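Local coordinates for uncharacterized protein (Nostoc punctiforme, PDB 2R3S) that probably acts as an O-methyltransferase, transferring a methyl group from S-adenosylmethionine to an acceptor that has not been identified, at residues A[199-204]-A[219-224]; A[193-198]-A[225-230]; A[111-116]-A[291-296]; A[104-109]-A[127-132]; A[152-157]-A[323-328]. All coordinates share one frame; numbering follows the deposited sequence. Where two conformers were deposited one is given.

Contact 1. Residues A[199-204]-A[219-224]. With EDO (1,2-ethanediol), chain D.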
# COMPACT_ATOMS: atom_id res chain seq x y z
N SER A 199 -7.45 -24.87 18.53
CA SER A 199 -7.66 -24.91 17.09
C SER A 199 -6.37 -24.71 16.30
O SER A 199 -6.26 -25.16 15.15
CB SER A 199 -8.68 -23.86 16.68
OG SER A 199 -8.20 -22.54 16.97
N VAL A 200 -5.37 -24.06 16.91
CA VAL A 200 -4.08 -23.86 16.25
C VAL A 200 -3.24 -25.12 16.33
O VAL A 200 -2.63 -25.51 15.35
CB VAL A 200 -3.32 -22.65 16.84
CG1 VAL A 200 -1.92 -22.52 16.20
CG2 VAL A 200 -4.16 -21.36 16.69
N LEU A 201 -3.23 -25.75 17.49
CA LEU A 201 -2.53 -27.03 17.68
C LEU A 201 -3.00 -28.16 16.77
O LEU A 201 -2.26 -29.11 16.56
CB LEU A 201 -2.63 -27.48 19.14
CG LEU A 201 -1.90 -26.64 20.16
CD1 LEU A 201 -2.39 -27.00 21.56
CD2 LEU A 201 -0.39 -26.81 20.01
N GLU A 202 -4.22 -28.06 16.25
CA GLU A 202 -4.66 -29.01 15.24
C GLU A 202 -3.74 -28.96 14.03
O GLU A 202 -3.37 -30.01 13.49
CB GLU A 202 -6.11 -28.77 14.85
CG GLU A 202 -7.10 -29.13 15.97
CD GLU A 202 -6.92 -30.57 16.45
OE1 GLU A 202 -6.75 -31.49 15.62
OE2 GLU A 202 -6.95 -30.77 17.68
N VAL A 203 -3.31 -27.75 13.63
CA VAL A 203 -2.34 -27.60 12.53
C VAL A 203 -0.97 -28.21 12.89
O VAL A 203 -0.38 -28.98 12.10
CB VAL A 203 -2.15 -26.11 12.11
CG1 VAL A 203 -1.20 -26.01 10.89
CG2 VAL A 203 -3.51 -25.46 11.85
N ALA A 204 -0.46 -27.83 14.06
CA ALA A 204 0.80 -28.33 14.60
C ALA A 204 0.85 -29.85 14.65
O ALA A 204 1.85 -30.48 14.27
CB ALA A 204 1.05 -27.74 16.02
N THR A 219 0.58 -31.96 23.19
CA THR A 219 -0.02 -30.63 23.16
C THR A 219 -0.55 -30.22 24.53
O THR A 219 -1.04 -31.04 25.30
CB THR A 219 -1.14 -30.50 22.08
OG1 THR A 219 -2.29 -31.28 22.45
CG2 THR A 219 -0.64 -30.95 20.72
N ILE A 220 -0.40 -28.94 24.85
CA ILE A 220 -0.95 -28.35 26.06
C ILE A 220 -1.78 -27.21 25.53
O ILE A 220 -1.23 -26.16 25.18
CB ILE A 220 0.16 -27.83 27.00
CG1 ILE A 220 1.10 -28.94 27.39
CG2 ILE A 220 -0.44 -27.22 28.23
CD1 ILE A 220 2.31 -28.49 28.10
N ALA A 221 -3.08 -27.43 25.40
CA ALA A 221 -3.97 -26.45 24.80
C ALA A 221 -4.32 -25.35 25.80
O ALA A 221 -4.52 -25.63 26.99
CB ALA A 221 -5.23 -27.11 24.30
N GLY A 222 -4.40 -24.11 25.31
CA GLY A 222 -4.73 -22.95 26.12
C GLY A 222 -3.73 -21.81 26.00
O GLY A 222 -2.84 -21.83 25.17
N SER A 223 -3.92 -20.81 26.86
CA SER A 223 -3.05 -19.65 26.99
C SER A 223 -1.70 -19.99 27.58
O SER A 223 -1.63 -20.67 28.60
CB SER A 223 -3.69 -18.62 27.90
OG SER A 223 -2.74 -17.64 28.27
N ALA A 224 -0.65 -19.48 26.95
CA ALA A 224 0.72 -19.70 27.41
C ALA A 224 0.89 -19.16 28.82
O ALA A 224 1.81 -19.53 29.53
CB ALA A 224 1.71 -19.04 26.46
C1 EDO D . -1.29 -18.21 23.33
O1 EDO D . -1.42 -17.71 24.67
C2 EDO D . -1.74 -19.66 23.27
O2 EDO D . -0.82 -20.55 23.93
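Gly222 O accepts a 2.7 Å hydrogen bond from O2 of a bound 1,2-ethanediol, and Ala224 N donates to O1 of the same molecule at 3.0 Å in a nearly straight bond of 169°. Backbone groups on both sides of Ser223 thus hold the diol. Between helix and strand themselves the contact is apolar and rests on one branch of Leu201. Its CG stands beside the backbone N, anti to the carbonyl carbon (chi1 -67°), a setting that sends CD1 out from the helix onto the strand. There CD1 lies 3.6 Å from Ala221 CA and 3.8 Å from Thr219 CB, resting between the two residues over the backbone of Ile220, whose own side chain points to the other face and packs on Val195 and Val227. The Leu201 and Thr219 side chains run past each other in opposite directions. The diol probably came from the crystallisation liquor, but a pocket at this end of the sheet is where relatives receive the cofactor. The axes of 199-204 and 219-221 run nearly antiparallel, at 164° and 9.1 Å apart, as expected for a helix returning between two parallel strands: this is the beta-alpha-beta crossover 191-196, 198-211, 217-221 of a Rossmann-like methyltransferase domain.

Contact 2. Residues A[193-198]-A[225-230]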
# COMPACT_ATOMS: atom_id res chain seq x y z
N PHE A 193 6.61 -30.57 23.47
CA PHE A 193 5.35 -30.12 24.00
C PHE A 193 5.02 -28.76 23.40
O PHE A 193 5.77 -27.78 23.58
CB PHE A 193 5.40 -30.05 25.53
CG PHE A 193 5.57 -31.38 26.17
CD1 PHE A 193 6.80 -32.01 26.15
CD2 PHE A 193 4.50 -32.02 26.76
CE1 PHE A 193 6.98 -33.26 26.71
CE2 PHE A 193 4.66 -33.25 27.33
CZ PHE A 193 5.92 -33.88 27.31
N GLY A 194 3.91 -28.71 22.68
CA GLY A 194 3.45 -27.49 22.04
C GLY A 194 2.35 -26.83 22.79
O GLY A 194 1.36 -27.47 23.15
N VAL A 195 2.49 -25.53 23.01
CA VAL A 195 1.47 -24.74 23.68
C VAL A 195 0.86 -23.77 22.71
O VAL A 195 1.57 -22.93 22.16
CB VAL A 195 2.07 -23.93 24.88
CG1 VAL A 195 1.01 -23.09 25.56
CG2 VAL A 195 2.73 -24.87 25.89
N ASP A 196 -0.44 -23.86 22.49
CA ASP A 196 -1.17 -22.83 21.73
C ASP A 196 -2.66 -23.00 21.98
O ASP A 196 -3.06 -23.88 22.74
CB ASP A 196 -0.87 -22.92 20.22
CG ASP A 196 -0.83 -21.55 19.53
OD1 ASP A 196 -1.75 -20.73 19.76
OD2 ASP A 196 0.12 -21.30 18.75
N TRP A 197 -3.48 -22.18 21.34
CA TRP A 197 -4.92 -22.40 21.38
C TRP A 197 -5.24 -23.73 20.69
O TRP A 197 -4.55 -24.15 19.76
CB TRP A 197 -5.67 -21.25 20.73
CG TRP A 197 -5.30 -19.90 21.26
CD1 TRP A 197 -4.66 -18.90 20.58
CD2 TRP A 197 -5.55 -19.39 22.57
NE1 TRP A 197 -4.50 -17.80 21.38
CE2 TRP A 197 -5.03 -18.08 22.62
CE3 TRP A 197 -6.18 -19.91 23.71
CZ2 TRP A 197 -5.12 -17.27 23.76
CZ3 TRP A 197 -6.26 -19.12 24.85
CH2 TRP A 197 -5.73 -17.81 24.87
N ALA A 198 -6.29 -24.40 21.15
CA ALA A 198 -6.61 -25.73 20.66
C ALA A 198 -6.75 -25.81 19.14
O ALA A 198 -6.26 -26.75 18.53
CB ALA A 198 -7.88 -26.29 21.34
N PHE A 225 -0.01 -18.26 29.21
CA PHE A 225 0.05 -17.61 30.52
C PHE A 225 -0.69 -18.39 31.62
O PHE A 225 -0.41 -18.18 32.81
CB PHE A 225 -0.50 -16.18 30.40
CG PHE A 225 0.23 -15.33 29.39
CD1 PHE A 225 1.45 -14.74 29.72
CD2 PHE A 225 -0.26 -15.18 28.09
CE1 PHE A 225 2.14 -13.99 28.78
CE2 PHE A 225 0.43 -14.43 27.15
CZ PHE A 225 1.63 -13.84 27.50
N GLU A 226 -1.60 -19.28 31.24
CA GLU A 226 -2.46 -19.99 32.21
C GLU A 226 -2.11 -21.49 32.35
O GLU A 226 -2.06 -22.00 33.45
CB GLU A 226 -3.95 -19.77 31.87
CG GLU A 226 -4.40 -18.28 31.92
N VAL A 227 -1.80 -22.16 31.24
CA VAL A 227 -1.53 -23.60 31.26
C VAL A 227 -0.35 -23.93 32.15
O VAL A 227 0.50 -23.07 32.39
CB VAL A 227 -1.29 -24.19 29.82
CG1 VAL A 227 -2.50 -23.93 28.92
CG2 VAL A 227 -0.01 -23.63 29.20
N ASP A 228 -0.32 -25.16 32.65
CA ASP A 228 0.83 -25.68 33.37
C ASP A 228 1.73 -26.35 32.37
O ASP A 228 1.31 -27.25 31.65
CB ASP A 228 0.39 -26.70 34.44
CG ASP A 228 -0.58 -26.10 35.44
OD1 ASP A 228 -0.42 -24.91 35.80
OD2 ASP A 228 -1.53 -26.81 35.86
N TYR A 229 2.99 -25.91 32.34
CA TYR A 229 3.95 -26.40 31.38
C TYR A 229 4.53 -27.72 31.81
O TYR A 229 4.98 -28.51 30.98
CB TYR A 229 5.12 -25.41 31.22
CG TYR A 229 4.80 -24.01 30.69
CD1 TYR A 229 3.63 -23.74 29.98
CD2 TYR A 229 5.71 -22.98 30.86
CE1 TYR A 229 3.37 -22.47 29.49
CE2 TYR A 229 5.45 -21.72 30.37
CZ TYR A 229 4.29 -21.47 29.68
OH TYR A 229 4.03 -20.21 29.21
N GLY A 230 4.56 -27.96 33.12
CA GLY A 230 5.39 -29.02 33.69
C GLY A 230 6.77 -28.44 33.91
O GLY A 230 6.91 -27.22 34.01
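Val195 and Val227 meet methyl to methyl, CG1 of the first 3.8 Å from CG2 of the second, the two side chains reaching toward each other tip to tip. Val195 holds CG1 anti to its own backbone N (chi1 179°), which leaves CG2 directed to the other apolar partner, Tyr229. That methyl approaches the ring obliquely and more loosely, 4.3 Å from Tyr229 CD1. One valine of strand 191-196 is thereby covered by two residues of the loop 225-230, while Ile220 of the neighbouring strand and Leu170 flank the same cluster. The sheet is that of a Rossmann-like methyltransferase, and the loop lies over one of its faces on the way to strand 233-239. Cation-pi contact supplies the next layer: Lys256 sits against the Tyr229 ring, and its NZ also donates to Val227 O, so a single lysine steadies both residues that press on Val195. Polar bonds gather on the other side of strand 193-196, at Asp196. Its OD1 uses the anti lone pair to accept from Trp197 N (2.8 Å, 147°), and OD2 accepts from Ser175 N, so the carboxylate is gripped at both oxygens. In relatives an acidic residue at this place commonly binds the cofactor ribose, and Asp196 may do likewise.

Contact 3. Residues A[111-116]-A[291-296]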
# COMPACT_ATOMS: atom_id res chain seq x y z
N ASN A 111 -7.01 0.22 8.93
CA ASN A 111 -8.10 1.08 8.50
C ASN A 111 -8.17 2.39 9.29
O ASN A 111 -8.56 3.40 8.72
CB ASN A 111 -9.45 0.36 8.61
CG ASN A 111 -9.67 -0.71 7.53
OD1 ASN A 111 -8.93 -0.81 6.54
ND2 ASN A 111 -10.72 -1.52 7.71
N ASP A 112 -7.87 2.38 10.58
CA ASP A 112 -7.72 3.64 11.33
C ASP A 112 -6.48 3.61 12.20
O ASP A 112 -6.54 3.39 13.40
CB ASP A 112 -8.98 3.97 12.16
CG ASP A 112 -9.17 5.50 12.42
OD1 ASP A 112 -8.26 6.34 12.17
OD2 ASP A 112 -10.29 5.86 12.85
N LEU A 113 -5.35 3.82 11.55
CA LEU A 113 -4.08 3.90 12.22
C LEU A 113 -4.03 5.19 13.01
O LEU A 113 -3.37 5.24 14.05
CB LEU A 113 -2.97 3.80 11.19
CG LEU A 113 -1.56 3.42 11.59
CD1 LEU A 113 -1.53 2.11 12.39
CD2 LEU A 113 -0.73 3.31 10.31
N THR A 114 -4.75 6.23 12.57
CA THR A 114 -4.82 7.47 13.34
C THR A 114 -5.33 7.20 14.74
O THR A 114 -4.77 7.72 15.70
CB THR A 114 -5.69 8.53 12.69
OG1 THR A 114 -5.24 8.77 11.34
CG2 THR A 114 -5.62 9.83 13.49
N ALA A 115 -6.38 6.38 14.84
CA ALA A 115 -6.96 5.95 16.10
C ALA A 115 -5.95 5.25 16.98
O ALA A 115 -5.87 5.53 18.17
CB ALA A 115 -8.17 5.03 15.85
N ALA A 116 -5.20 4.31 16.40
CA ALA A 116 -4.14 3.62 17.13
C ALA A 116 -3.03 4.53 17.62
O ALA A 116 -2.51 4.35 18.73
CB ALA A 116 -3.54 2.47 16.27
N MSE A 291 2.61 -4.07 15.17
CA MSE A 291 2.25 -4.25 16.56
C MSE A 291 1.37 -3.14 17.07
O MSE A 291 0.45 -3.39 17.84
CB MSE A 291 3.49 -4.42 17.44
CG MSE A 291 4.29 -5.68 17.12
SE MSE A 291 3.25 -7.31 17.51
CE MSE A 291 2.29 -7.57 15.80
N LEU A 292 1.59 -1.92 16.63
CA LEU A 292 0.69 -0.82 17.01
C LEU A 292 -0.71 -1.05 16.48
O LEU A 292 -1.71 -0.80 17.19
CB LEU A 292 1.22 0.54 16.53
CG LEU A 292 0.36 1.79 16.75
CD1 LEU A 292 0.24 2.19 18.23
CD2 LEU A 292 0.89 2.94 15.94
N ALA A 293 -0.80 -1.45 15.22
CA ALA A 293 -2.10 -1.58 14.57
C ALA A 293 -2.94 -2.74 15.14
O ALA A 293 -4.16 -2.65 15.15
CB ALA A 293 -1.96 -1.72 13.04
N THR A 294 -2.29 -3.80 15.61
CA THR A 294 -2.99 -5.05 15.84
C THR A 294 -3.02 -5.56 17.29
O THR A 294 -3.77 -6.48 17.57
CB THR A 294 -2.41 -6.19 14.98
OG1 THR A 294 -1.06 -6.46 15.37
CG2 THR A 294 -2.51 -5.89 13.48
N THR A 295 -2.18 -5.02 18.16
CA THR A 295 -2.04 -5.45 19.54
C THR A 295 -2.14 -4.20 20.45
O THR A 295 -1.91 -3.06 19.97
CB THR A 295 -0.71 -6.19 19.83
OG1 THR A 295 0.36 -5.25 19.86
CG2 THR A 295 -0.40 -7.29 18.80
N PRO A 296 -2.56 -4.37 21.73
CA PRO A 296 -2.63 -3.21 22.64
C PRO A 296 -1.29 -2.60 23.09
O PRO A 296 -1.24 -1.40 23.24
CB PRO A 296 -3.43 -3.75 23.86
CG PRO A 296 -4.13 -5.02 23.32
CD PRO A 296 -3.12 -5.59 22.35
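Leu292 leans from helix 282-294 onto Ala116. Its CB points toward the other helix, and with CG anti to the backbone N (chi1 176°) the fork is carried up against it: CG lies 4.0 Å from Ala116 CB. One branch, CD1, goes on to the backbone, 3.5 Å from Ala116 O; the other, CD2, approaches Leu113 CD1 at a looser 4.4 Å. The small CB of Ala116 lets the helices come close, and Leu113 CD1 fills the next place, 3.9 Å from Ala293 CB. This packing joins the start of helix 113-119 to the C-terminal end of helix 282-294 in the Rossmann-like methyltransferase region, and the second subunit covers it: Leu113 touches Ala21 and Leu292 touches Met58 of that chain. Polar bonds mark one end of each helix. Asp112 is the N-cap at the start of helix 113-119, its OD1 accepting from Ala115 N at 3.3 Å, with the N-H arriving from above the carboxylate plane, 74° out of it. At the other helix's C-terminal end the carbonyl O of Met291, a selenomethionine, is held from opposite faces, by Thr295 N and by Thr295 OG1 at 2.7 Å.

Contact 4. Residues A[104-109]-A[127-132]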
# COMPACT_ATOMS: atom_id res chain seq x y z
N PRO A 104 -8.69 -9.69 6.65
CA PRO A 104 -9.23 -8.46 7.25
C PRO A 104 -8.96 -8.40 8.74
O PRO A 104 -8.91 -7.33 9.30
CB PRO A 104 -10.72 -8.52 6.94
CG PRO A 104 -11.00 -9.87 6.36
CD PRO A 104 -9.70 -10.49 5.94
N MSE A 105 -8.73 -9.55 9.35
CA MSE A 105 -8.41 -9.64 10.77
C MSE A 105 -7.06 -8.97 11.07
O MSE A 105 -6.81 -8.54 12.18
CB MSE A 105 -8.39 -11.12 11.19
CG MSE A 105 -9.71 -11.85 10.87
SE MSE A 105 -9.85 -13.71 11.46
CE MSE A 105 -9.28 -14.63 9.83
N ILE A 106 -6.21 -8.87 10.05
CA ILE A 106 -4.94 -8.13 10.14
C ILE A 106 -5.09 -6.71 9.54
O ILE A 106 -4.75 -5.74 10.20
CB ILE A 106 -3.80 -8.90 9.45
CG1 ILE A 106 -3.52 -10.20 10.22
CG2 ILE A 106 -2.53 -8.05 9.39
CD1 ILE A 106 -3.19 -9.94 11.75
N THR A 107 -5.60 -6.61 8.32
CA THR A 107 -5.65 -5.32 7.59
C THR A 107 -6.59 -4.27 8.21
O THR A 107 -6.35 -3.07 8.05
CB THR A 107 -6.02 -5.49 6.08
OG1 THR A 107 -7.38 -5.91 5.97
CG2 THR A 107 -5.11 -6.49 5.34
N ASN A 108 -7.64 -4.71 8.91
CA ASN A 108 -8.53 -3.80 9.63
C ASN A 108 -7.85 -2.92 10.67
O ASN A 108 -8.29 -1.81 10.86
CB ASN A 108 -9.65 -4.55 10.35
CG ASN A 108 -10.75 -5.00 9.43
OD1 ASN A 108 -10.79 -4.66 8.24
ND2 ASN A 108 -11.65 -5.80 9.99
N GLY A 109 -6.81 -3.40 11.35
CA GLY A 109 -6.03 -2.53 12.25
C GLY A 109 -5.46 -1.28 11.57
O GLY A 109 -5.29 -0.23 12.20
N GLU A 127 -8.79 -6.79 22.39
CA GLU A 127 -7.37 -6.77 22.49
C GLU A 127 -6.79 -7.12 21.15
O GLU A 127 -5.79 -7.80 21.08
CB GLU A 127 -6.99 -7.82 23.50
CG GLU A 127 -7.57 -7.57 24.87
CD GLU A 127 -7.06 -8.60 25.85
OE1 GLU A 127 -7.42 -9.81 25.71
OE2 GLU A 127 -6.27 -8.19 26.74
N GLY A 128 -7.45 -6.65 20.09
CA GLY A 128 -7.09 -6.95 18.73
C GLY A 128 -6.92 -8.45 18.52
O GLY A 128 -7.80 -9.24 18.86
N THR A 129 -5.75 -8.84 18.03
CA THR A 129 -5.47 -10.22 17.69
C THR A 129 -5.13 -11.06 18.90
O THR A 129 -4.93 -12.26 18.77
CB THR A 129 -4.28 -10.30 16.70
OG1 THR A 129 -3.13 -9.66 17.29
CG2 THR A 129 -4.63 -9.68 15.36
N LEU A 130 -5.06 -10.43 20.08
CA LEU A 130 -4.71 -11.13 21.32
C LEU A 130 -5.93 -11.68 22.08
O LEU A 130 -5.76 -12.28 23.14
CB LEU A 130 -3.85 -10.22 22.21
CG LEU A 130 -2.58 -9.66 21.52
CD1 LEU A 130 -1.55 -9.21 22.53
CD2 LEU A 130 -1.92 -10.68 20.52
N SER A 131 -7.15 -11.50 21.56
CA SER A 131 -8.32 -12.13 22.19
C SER A 131 -8.17 -13.66 22.16
O SER A 131 -7.58 -14.20 21.24
CB SER A 131 -9.64 -11.69 21.54
OG SER A 131 -9.73 -12.03 20.18
N PRO A 132 -8.65 -14.35 23.22
CA PRO A 132 -8.54 -15.81 23.29
C PRO A 132 -9.04 -16.54 22.05
O PRO A 132 -10.12 -16.23 21.52
CB PRO A 132 -9.42 -16.15 24.49
CG PRO A 132 -9.27 -14.98 25.36
CD PRO A 132 -9.28 -13.81 24.44
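Thr129 rests its methyl, CG2, on helix 104-107, 3.9 Å from Ile106 CD1 and 4.0 Å from Met105 O. The Ile106 and Thr129 side chains cross obliquely, meeting where Ile106 CD1 touches Thr129 CG2. Ile106 reaches there because both chi1 (-66°) and chi2 (-56°) bend the longer branch round toward the loop. In Thr129 a chi1 of 57° sets OG1 between the backbone N and the carbonyl carbon and turns it to Thr294 O, its hydrogen-bond partner, leaving CG2 for the helix. Thr129 N bonds to the same carbonyl, so one oxygen at the end of helix 282-294 grips the threonine twice and fixes its rotation. Val136 of helix 136-143 packs against Ile106, Met105 and Thr129 alike, and Trp137 NE1 binds Thr129 O. Further out, the short 3-10 segment 129-130 is set by its own turn, Leu130 N donating to Glu127 O at 2.9 Å, with Gly128 at positive phi before it. Helix 104-107 has instead an alpha-helical bond, Asn108 N to Pro104 O, also 2.9 Å. Tyr17 of the second subunit packs on Ile106. The contact joins helix 104-107, which meets the second subunit, to the loop before helix 136-143, in the two-domain dimeric build known from small-molecule O-methyltransferases.

Contact 5. Residues A[152-157]-A[323-328]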
# COMPACT_ATOMS: atom_id res chain seq x y z
N ALA A 152 13.15 -22.89 10.93
CA ALA A 152 12.98 -24.00 11.89
C ALA A 152 14.15 -24.98 11.83
O ALA A 152 14.67 -25.39 12.87
CB ALA A 152 11.63 -24.72 11.67
N GLN A 153 14.57 -25.35 10.62
CA GLN A 153 15.76 -26.16 10.39
C GLN A 153 17.04 -25.47 10.85
O GLN A 153 17.91 -26.11 11.43
CB GLN A 153 15.90 -26.49 8.90
CG GLN A 153 14.79 -27.38 8.32
CD GLN A 153 14.74 -28.73 8.99
OE1 GLN A 153 15.78 -29.35 9.21
NE2 GLN A 153 13.54 -29.19 9.33
N LEU A 154 17.17 -24.17 10.60
CA LEU A 154 18.38 -23.47 11.03
C LEU A 154 18.47 -23.49 12.56
O LEU A 154 19.53 -23.79 13.10
CB LEU A 154 18.46 -22.03 10.50
CG LEU A 154 18.51 -21.82 8.97
CD1 LEU A 154 18.40 -20.32 8.63
CD2 LEU A 154 19.74 -22.43 8.32
N ILE A 155 17.37 -23.20 13.24
CA ILE A 155 17.39 -23.19 14.71
C ILE A 155 17.73 -24.57 15.24
O ILE A 155 18.55 -24.71 16.12
CB ILE A 155 16.08 -22.69 15.30
CG1 ILE A 155 15.99 -21.16 15.07
CG2 ILE A 155 15.97 -23.08 16.79
CD1 ILE A 155 14.69 -20.52 15.54
N ALA A 156 17.14 -25.60 14.63
CA ALA A 156 17.44 -27.00 14.96
C ALA A 156 18.94 -27.30 14.87
O ALA A 156 19.52 -27.83 15.82
CB ALA A 156 16.67 -27.90 14.06
N GLN A 157 19.57 -26.96 13.75
CA GLN A 157 20.99 -27.28 13.60
C GLN A 157 21.90 -26.35 14.42
O GLN A 157 23.02 -26.73 14.75
CB GLN A 157 21.42 -27.44 12.14
CG GLN A 157 21.38 -26.20 11.26
CD GLN A 157 21.29 -26.55 9.76
OE1 GLN A 157 20.76 -25.78 8.95
NE2 GLN A 157 21.79 -27.74 9.40
N LEU A 323 21.71 -14.47 12.66
CA LEU A 323 21.29 -15.37 11.59
C LEU A 323 21.13 -14.63 10.24
O LEU A 323 20.00 -14.43 9.77
CB LEU A 323 20.01 -16.13 11.95
CG LEU A 323 20.08 -17.32 12.91
CD1 LEU A 323 18.88 -18.24 12.65
CD2 LEU A 323 21.40 -18.09 12.77
N PRO A 324 22.27 -14.25 9.62
CA PRO A 324 22.26 -13.51 8.35
C PRO A 324 21.64 -14.28 7.16
O PRO A 324 21.24 -13.65 6.19
CB PRO A 324 23.75 -13.23 8.07
CG PRO A 324 24.50 -13.61 9.28
CD PRO A 324 23.65 -14.52 10.09
N THR A 325 21.57 -15.60 7.24
CA THR A 325 20.90 -16.40 6.21
C THR A 325 19.37 -16.24 6.22
O THR A 325 18.72 -16.58 5.24
CB THR A 325 21.22 -17.90 6.36
OG1 THR A 325 21.10 -18.28 7.73
CG2 THR A 325 22.64 -18.22 5.86
N THR A 326 18.80 -15.73 7.31
CA THR A 326 17.34 -15.63 7.46
C THR A 326 16.86 -14.23 7.91
O THR A 326 17.62 -13.48 8.54
CB THR A 326 16.80 -16.69 8.45
OG1 THR A 326 15.38 -16.82 8.30
CG2 THR A 326 17.13 -16.31 9.89
N GLN A 327 15.60 -13.91 7.60
CA GLN A 327 15.03 -12.56 7.81
C GLN A 327 14.96 -12.12 9.27
O GLN A 327 15.17 -10.95 9.59
CB GLN A 327 13.62 -12.45 7.19
CG GLN A 327 12.82 -11.19 7.63
CD GLN A 327 11.40 -11.16 7.10
OE1 GLN A 327 10.77 -12.19 6.88
NE2 GLN A 327 10.87 -9.96 6.92
N GLN A 328 14.62 -13.04 10.17
CA GLN A 328 14.46 -12.69 11.58
C GLN A 328 15.70 -13.08 12.38
O GLN A 328 16.64 -13.67 11.84
CB GLN A 328 13.18 -13.32 12.12
CG GLN A 328 11.97 -13.15 11.20
CD GLN A 328 10.66 -13.51 11.87
OE1 GLN A 328 9.84 -14.24 11.32
NE2 GLN A 328 10.47 -13.01 13.07
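Leu154, on helix 149-159, packs under the turn between the last two strands of the sheet, 317-321 and 329-334, the antiparallel pair that ends the Rossmann-like methyltransferase fold. The tight part is made by its CD1 branch. With CG anti to the carbonyl carbon (chi1 -62°) the leucine reaches the turn, where CD1 comes within 3.5 Å of Thr325 OG1 and 4.0 Å of Thr326 CB. The Thr325 approach is a methyl against a hydroxyl oxygen at van der Waals distance, not a hydrogen bond, and the Thr326 side chain slides past in the opposite direction. Leu323 closes the contact less firmly, CD1 standing 4.4 Å from Leu154 CB, while its other contacts include Val330 on the sheet. Ile155 turns to the sheet, packing on Val330, Ile268 and Phe270, so one helix residue faces the core and its neighbour faces the turn. On the solvent side, Pro324 and Thr325 are exposed at the crest of the turn, although Thr325 still touches Leu154 on one side. Gln328 leads back inward, its NE2 bonded to Asn240 OD1. What keeps the crest in shape is a type I turn from Leu323 to Thr326, locked by Thr326 N donating to Leu323 O at 3.0 Å.

Overall arrangement
The five contacts fall into two clusters and an outlier. Contacts 1 and 2, with centres 7 Å apart, share neighbouring strands of one sheet; Ile220 N bonds to Gly194 O at 2.9 Å between them, and the bound ethanediol, about 4 Å from the Val195 side chain, lies beside both, near the probable cofactor pocket. Contacts 3 and 4, centres 10 Å apart, sit at the dimer interface and are joined through Thr294 O and Thr129 N, 3.1 Å apart. Trp197 CZ2, 3.8 Å from Pro132 CA, bridges contacts 2 and 4. Contact 5 stands apart, its centre 30 Å from that of contact 3, across the chain's centre.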